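Local coordinates for putative NADH Oxidase (Clostridium acetobutylicum, PDB 3E10), which binds flavin mononucleotide and is probably an oxidoreductase of the nitroreductase family, probably working as a dimer of two identical subunits, at residues Q40-I54 with A70-K84. Sequence-based numbering, arbitrary orientation.
With EDO (1,2-ethanediol), chain O.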
loop_
_atom_site.group_PDB
_atom_site.type_symbol
_atom_site.label_atom_id
_atom_site.label_comp_id
_atom_site.label_asym_id
_atom_site.label_seq_id
_atom_site.Cartn_x
_atom_site.Cartn_y
_atom_site.Cartn_z
ATOM N N GLN B 40 -6.864 6.420 11.363
ATOM C CA GLN B 40 -6.587 7.854 11.406
ATOM C C GLN B 40 -6.849 8.587 10.093
ATOM O O GLN B 40 -7.006 9.809 10.103
ATOM C CB GLN B 40 -5.162 8.138 11.914
ATOM C CG GLN B 40 -4.021 7.711 11.017
ATOM C CD GLN B 40 -2.689 7.743 11.715
ATOM O OE1 GLN B 40 -2.566 8.352 12.807
ATOM N NE2 GLN B 40 -1.686 7.063 11.139
ATOM N N GLN B 41 -6.896 7.855 8.979
ATOM C CA GLN B 41 -7.250 8.452 7.668
ATOM C C GLN B 41 -6.605 9.817 7.449
ATOM O O GLN B 41 -7.308 10.825 7.388
ATOM C CB GLN B 41 -8.775 8.576 7.522
ATOM C CG GLN B 41 -9.545 7.262 7.661
ATOM C CD GLN B 41 -11.047 7.450 7.763
ATOM O OE1 GLN B 41 -11.707 6.831 8.630
ATOM N NE2 GLN B 41 -11.607 8.220 6.882
ATOM N N PRO B 42 -5.272 9.857 7.334
ATOM C CA PRO B 42 -4.556 11.146 7.462
ATOM C C PRO B 42 -4.404 11.911 6.133
ATOM O O PRO B 42 -3.777 12.966 6.095
ATOM C CB PRO B 42 -3.213 10.714 7.999
ATOM C CG PRO B 42 -2.969 9.394 7.312
ATOM C CD PRO B 42 -4.333 8.726 7.230
ATOM N N TRP B 43 -5.072 11.430 5.096
ATOM C CA TRP B 43 -4.778 11.861 3.719
ATOM C C TRP B 43 -5.497 13.124 3.254
ATOM O O TRP B 43 -6.666 13.391 3.605
ATOM C CB TRP B 43 -5.134 10.753 2.738
ATOM C CG TRP B 43 -6.341 9.914 3.144
ATOM C CD1 TRP B 43 -7.649 10.298 3.195
ATOM C CD2 TRP B 43 -6.304 8.557 3.556
ATOM N NE1 TRP B 43 -8.427 9.248 3.617
ATOM C CE2 TRP B 43 -7.622 8.160 3.827
ATOM C CE3 TRP B 43 -5.267 7.639 3.709
ATOM C CZ2 TRP B 43 -7.933 6.868 4.301
ATOM C CZ3 TRP B 43 -5.571 6.331 4.149
ATOM C CH2 TRP B 43 -6.900 5.980 4.441
ATOM N N GLU B 44 -4.790 13.856 2.413
ATOM C CA GLU B 44 -5.305 15.003 1.640
ATOM C C GLU B 44 -4.758 14.848 0.236
ATOM O O GLU B 44 -3.685 14.312 0.074
ATOM C CB GLU B 44 -4.753 16.318 2.240
ATOM C CG GLU B 44 -5.226 16.620 3.667
ATOM C CD GLU B 44 -6.658 17.097 3.766
ATOM O OE1 GLU B 44 -7.320 17.327 2.705
ATOM O OE2 GLU B 44 -7.157 17.240 4.928
ATOM N N PHE B 45 -5.495 15.320 -0.760
ATOM C CA PHE B 45 -5.156 15.124 -2.160
ATOM C C PHE B 45 -5.252 16.449 -2.910
ATOM O O PHE B 45 -6.282 17.126 -2.829
ATOM C CB PHE B 45 -6.119 14.111 -2.824
ATOM C CG PHE B 45 -6.256 12.822 -2.070
ATOM C CD1 PHE B 45 -7.211 12.676 -1.095
ATOM C CD2 PHE B 45 -5.384 11.771 -2.286
ATOM C CE1 PHE B 45 -7.342 11.496 -0.363
ATOM C CE2 PHE B 45 -5.502 10.601 -1.561
ATOM C CZ PHE B 45 -6.481 10.468 -0.606
ATOM N N ILE B 46 -4.246 16.764 -3.720
ATOM C CA ILE B 46 -4.353 17.873 -4.675
ATOM C C ILE B 46 -4.480 17.238 -6.073
ATOM O O ILE B 46 -3.646 16.441 -6.492
ATOM C CB ILE B 46 -3.149 18.817 -4.660
ATOM C CG1 ILE B 46 -2.843 19.327 -3.261
ATOM C CG2 ILE B 46 -3.403 20.021 -5.619
ATOM C CD1 ILE B 46 -1.509 20.117 -3.145
ATOM N N VAL B 47 -5.553 17.595 -6.765
ATOM C CA VAL B 47 -5.846 17.028 -8.056
ATOM C C VAL B 47 -5.552 18.111 -9.078
ATOM O O VAL B 47 -6.109 19.228 -8.965
ATOM C CB VAL B 47 -7.316 16.613 -8.143
ATOM C CG1 VAL B 47 -7.650 16.129 -9.551
ATOM C CG2 VAL B 47 -7.634 15.547 -7.050
ATOM N N LEU B 48 -4.666 17.813 -10.032
ATOM C CA LEU B 48 -4.304 18.756 -11.101
ATOM C C LEU B 48 -4.697 18.226 -12.471
ATOM O O LEU B 48 -4.417 17.074 -12.824
ATOM C CB LEU B 48 -2.816 19.020 -11.119
ATOM C CG LEU B 48 -2.146 19.657 -9.899
ATOM C CD1 LEU B 48 -1.833 18.592 -8.796
ATOM C CD2 LEU B 48 -0.899 20.401 -10.339
ATOM N N GLU B 49 -5.346 19.101 -13.241
ATOM C CA GLU B 49 -5.581 18.902 -14.664
ATOM C C GLU B 49 -5.007 20.041 -15.515
ATOM O O GLU B 49 -5.051 19.969 -16.745
ATOM C CB GLU B 49 -7.079 18.752 -14.943
ATOM C CG GLU B 49 -7.683 17.488 -14.363
ATOM C CD GLU B 49 -9.096 17.238 -14.894
ATOM O OE1 GLU B 49 -9.227 16.720 -16.046
ATOM O OE2 GLU B 49 -10.071 17.588 -14.168
ATOM N N ASP B 50 -4.473 21.083 -14.880
ATOM C CA ASP B 50 -3.883 22.189 -15.635
ATOM C C ASP B 50 -2.545 21.750 -16.189
ATOM O O ASP B 50 -1.619 21.465 -15.443
ATOM C CB ASP B 50 -3.689 23.409 -14.764
ATOM C CG ASP B 50 -3.089 24.565 -15.534
ATOM O OD1 ASP B 50 -3.846 25.204 -16.288
ATOM O OD2 ASP B 50 -1.873 24.805 -15.423
ATOM N N ARG B 51 -2.416 21.721 -17.508
ATOM C CA ARG B 51 -1.248 21.126 -18.104
ATOM C C ARG B 51 0.033 21.918 -17.784
ATOM O O ARG B 51 1.081 21.332 -17.537
ATOM C CB ARG B 51 -1.503 20.849 -19.590
ATOM C CG ARG B 51 -2.310 19.482 -19.836
ATOM C CD ARG B 51 -1.408 18.227 -19.544
ATOM N NE ARG B 51 -0.145 18.512 -20.184
ATOM C CZ ARG B 51 1.059 18.194 -19.754
ATOM N NH1 ARG B 51 1.269 17.437 -18.696
ATOM N NH2 ARG B 51 2.094 18.605 -20.461
ATOM N N GLU B 52 -0.055 23.244 -17.697
ATOM C CA GLU B 52 1.103 24.021 -17.301
ATOM C C GLU B 52 1.568 23.690 -15.868
ATOM O O GLU B 52 2.767 23.574 -15.597
ATOM C CB GLU B 52 0.791 25.509 -17.383
ATOM C CG GLU B 52 1.960 26.377 -17.040
ATOM N N ASN B 53 0.616 23.538 -14.957
ATOM C CA ASN B 53 0.976 23.175 -13.571
ATOM C C ASN B 53 1.508 21.749 -13.467
ATOM O O ASN B 53 2.429 21.480 -12.698
ATOM C CB ASN B 53 -0.199 23.373 -12.638
ATOM C CG ASN B 53 -0.549 24.842 -12.449
ATOM O OD1 ASN B 53 0.244 25.712 -12.777
ATOM N ND2 ASN B 53 -1.735 25.113 -11.913
ATOM N N ILE B 54 0.934 20.839 -14.243
ATOM C CA ILE B 54 1.409 19.444 -14.269
ATOM C C ILE B 54 2.851 19.387 -14.790
ATOM O O ILE B 54 3.721 18.715 -14.225
ATOM C CB ILE B 54 0.464 18.533 -15.059
ATOM C CG1 ILE B 54 -0.925 18.462 -14.423
ATOM C CG2 ILE B 54 1.023 17.113 -15.187
ATOM C CD1 ILE B 54 -2.019 17.832 -15.365
ATOM N N ALA B 70 1.224 13.616 -18.786
ATOM C CA ALA B 70 0.055 13.214 -18.024
ATOM C C ALA B 70 -1.040 14.268 -18.083
ATOM O O ALA B 70 -0.763 15.446 -17.852
ATOM C CB ALA B 70 0.441 12.976 -16.541
ATOM N N PRO B 71 -2.278 13.869 -18.398
ATOM C CA PRO B 71 -3.387 14.795 -18.270
ATOM C C PRO B 71 -3.961 14.958 -16.866
ATOM O O PRO B 71 -4.845 15.801 -16.658
ATOM C CB PRO B 71 -4.467 14.137 -19.129
ATOM C CG PRO B 71 -4.207 12.655 -18.931
ATOM C CD PRO B 71 -2.720 12.592 -18.993
ATOM N N LEU B 72 -3.474 14.142 -15.927
ATOM C CA LEU B 72 -3.946 14.190 -14.559
ATOM C C LEU B 72 -2.774 13.894 -13.641
ATOM O O LEU B 72 -1.978 12.995 -13.917
ATOM C CB LEU B 72 -5.012 13.110 -14.312
ATOM C CG LEU B 72 -5.602 12.961 -12.907
ATOM C CD1 LEU B 72 -6.347 14.208 -12.483
ATOM C CD2 LEU B 72 -6.531 11.749 -12.865
ATOM N N ALA B 73 -2.682 14.662 -12.571
ATOM C CA ALA B 73 -1.764 14.328 -11.468
ATOM C C ALA B 73 -2.512 14.405 -10.155
ATOM O O ALA B 73 -3.365 15.292 -9.970
ATOM C CB ALA B 73 -0.563 15.302 -11.432
ATOM N N ILE B 74 -2.201 13.484 -9.242
ATOM C CA ILE B 74 -2.784 13.516 -7.894
ATOM C C ILE B 74 -1.619 13.559 -6.907
ATOM O O ILE B 74 -0.799 12.632 -6.866
ATOM C CB ILE B 74 -3.704 12.298 -7.608
ATOM C CG1 ILE B 74 -4.762 12.153 -8.716
ATOM C CG2 ILE B 74 -4.355 12.450 -6.194
ATOM C CD1 ILE B 74 -5.620 10.841 -8.628
ATOM N N VAL B 75 -1.533 14.658 -6.154
ATOM C CA VAL B 75 -0.533 14.782 -5.096
ATOM C C VAL B 75 -1.135 14.240 -3.795
ATOM O O VAL B 75 -2.175 14.705 -3.365
ATOM C CB VAL B 75 -0.055 16.233 -4.920
ATOM C CG1 VAL B 75 1.115 16.337 -3.893
ATOM C CG2 VAL B 75 0.368 16.857 -6.258
ATOM N N LEU B 76 -0.456 13.266 -3.184
ATOM C CA LEU B 76 -0.879 12.659 -1.927
ATOM C C LEU B 76 -0.086 13.332 -0.813
ATOM O O LEU B 76 1.131 13.406 -0.872
ATOM C CB LEU B 76 -0.597 11.150 -1.924
ATOM C CG LEU B 76 -1.695 10.269 -2.524
ATOM C CD1 LEU B 76 -1.872 10.520 -3.995
ATOM C CD2 LEU B 76 -1.395 8.787 -2.254
ATOM N N LEU B 77 -0.823 13.764 0.213
ATOM C CA LEU B 77 -0.293 14.471 1.348
ATOM C C LEU B 77 -0.883 13.884 2.615
ATOM O O LEU B 77 -1.965 13.324 2.564
ATOM C CB LEU B 77 -0.695 15.954 1.263
ATOM C CG LEU B 77 -0.576 16.732 -0.069
ATOM C CD1 LEU B 77 -1.480 17.997 0.012
ATOM C CD2 LEU B 77 0.805 17.171 -0.228
ATOM N N ALA B 78 -0.198 14.073 3.741
ATOM C CA ALA B 78 -0.735 13.677 5.029
ATOM C C ALA B 78 -0.733 14.860 5.971
ATOM O O ALA B 78 0.194 15.654 5.963
ATOM C CB ALA B 78 0.101 12.551 5.646
ATOM N N ASP B 79 -1.755 14.960 6.798
ATOM C CA ASP B 79 -1.878 16.053 7.763
ATOM C C ASP B 79 -1.481 15.565 9.158
ATOM O O ASP B 79 -2.106 14.655 9.710
ATOM C CB ASP B 79 -3.322 16.516 7.789
ATOM C CG ASP B 79 -3.554 17.707 8.693
ATOM O OD1 ASP B 79 -2.607 18.165 9.370
ATOM O OD2 ASP B 79 -4.710 18.177 8.736
ATOM N N GLU B 80 -0.389 16.118 9.676
ATOM C CA GLU B 80 0.054 15.790 11.022
ATOM C C GLU B 80 -1.085 15.891 12.047
ATOM O O GLU B 80 -1.118 15.131 13.027
ATOM C CB GLU B 80 1.179 16.729 11.455
ATOM C CG GLU B 80 2.517 16.495 10.823
ATOM C CD GLU B 80 3.575 17.541 11.303
ATOM O OE1 GLU B 80 3.203 18.655 11.713
ATOM O OE2 GLU B 80 4.775 17.263 11.198
ATOM N N GLU B 81 -1.962 16.876 11.874
ATOM C CA GLU B 81 -3.004 17.127 12.831
ATOM C C GLU B 81 -4.087 16.058 12.828
ATOM O O GLU B 81 -4.898 16.033 13.749
ATOM C CB GLU B 81 -3.595 18.522 12.633
ATOM C CG GLU B 81 -2.550 19.619 12.870
ATOM C CD GLU B 81 -3.083 21.021 12.667
ATOM O OE1 GLU B 81 -4.259 21.165 12.265
ATOM O OE2 GLU B 81 -2.305 21.985 12.881
ATOM N N LYS B 82 -4.078 15.188 11.817
ATOM C CA LYS B 82 -4.970 14.045 11.792
ATOM C C LYS B 82 -4.331 12.771 12.338
ATOM O O LYS B 82 -5.002 11.748 12.460
ATOM C CB LYS B 82 -5.470 13.807 10.372
ATOM C CG LYS B 82 -6.272 14.966 9.848
ATOM C CD LYS B 82 -6.802 14.682 8.461
ATOM C CE LYS B 82 -7.803 15.754 8.025
ATOM N NZ LYS B 82 -7.128 17.016 7.617
HETATM N N MSE B 83 -3.054 12.819 12.684
HETATM C CA MSE B 83 -2.363 11.604 13.087
HETATM C C MSE B 83 -2.553 11.281 14.554
HETATM O O MSE B 83 -2.176 12.076 15.425
HETATM C CB MSE B 83 -0.881 11.700 12.812
HETATM C CG MSE B 83 -0.546 11.905 11.347
HETATM SE SE MSE B 83 1.322 12.186 11.101
HETATM C CE MSE B 83 1.273 12.739 9.275
ATOM N N LYS B 84 -3.112 10.117 14.801
ATOM C CA LYS B 84 -3.163 9.485 16.126
ATOM C C LYS B 84 -1.929 8.595 16.352
ATOM O O LYS B 84 -1.453 8.440 17.476
ATOM C CB LYS B 84 -4.418 8.619 16.224
ATOM C CG LYS B 84 -5.738 9.340 15.991
ATOM C CD LYS B 84 -6.879 8.329 15.722
ATOM C CE LYS B 84 -8.243 9.023 15.646
ATOM N NZ LYS B 84 -8.585 9.625 14.313
HETATM C C1 EDO O . 2.460 22.555 -9.415
HETATM O O1 EDO O . 3.291 22.907 -10.513
HETATM C C2 EDO O . 2.111 23.814 -8.647
HETATM O O2 EDO O . 0.986 24.423 -9.282
HETATM O O HOH W 1 -7.560 11.111 12.673
HETATM O O HOH W 2 -7.492 14.770 -17.057
HETATM O O HOH W 3 -5.228 17.904 -18.327
#
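F45 and L76 face each other across two antiparallel strands, 43-48 and 72-79, whose backbones are stitched by paired hydrogen bonds at E44/L77, I46/V75 and L48/A73. The tight part lies in the middle. With its CG beside the backbone N (chi1 -51°), the F45 ring lies obliquely against the neighbouring strand, CE2 3.9 Å from L76 CG and CD2 4.1 Å from I74 CG2; L28 and A31 of helix 21-32 pack on it too. On the other face the CD1 methyl of L77 meets I46 CG1 at 3.8 Å, and L48 CD1 meets V75 CG2 at the same distance.

Polar groups gather at both ends. In the conformer modelled here, K82 bends at its last torsion (chi4 77°) and brings NZ to E44 OE2 at 2.7 Å; the same NZ also reaches D79 OD2, so one ammonium serves two carboxylates and probably offsets their mutual repulsion. E44 OE1 is taken by H164 of the second subunit. At the far end R51, folded back at chi2 and chi3, points NH1 at A70 O (3.0 Å), and also reaches L67 O. Here the join is looser and wetter: waters link P71 O to E49 OE1 and E49 O. F45, I46 and V47 pair in parallel with a strand of the second subunit, continuing the sheet across the dimer interface, as in the intertwined dimers of the FMN-dependent nitroreductase fold.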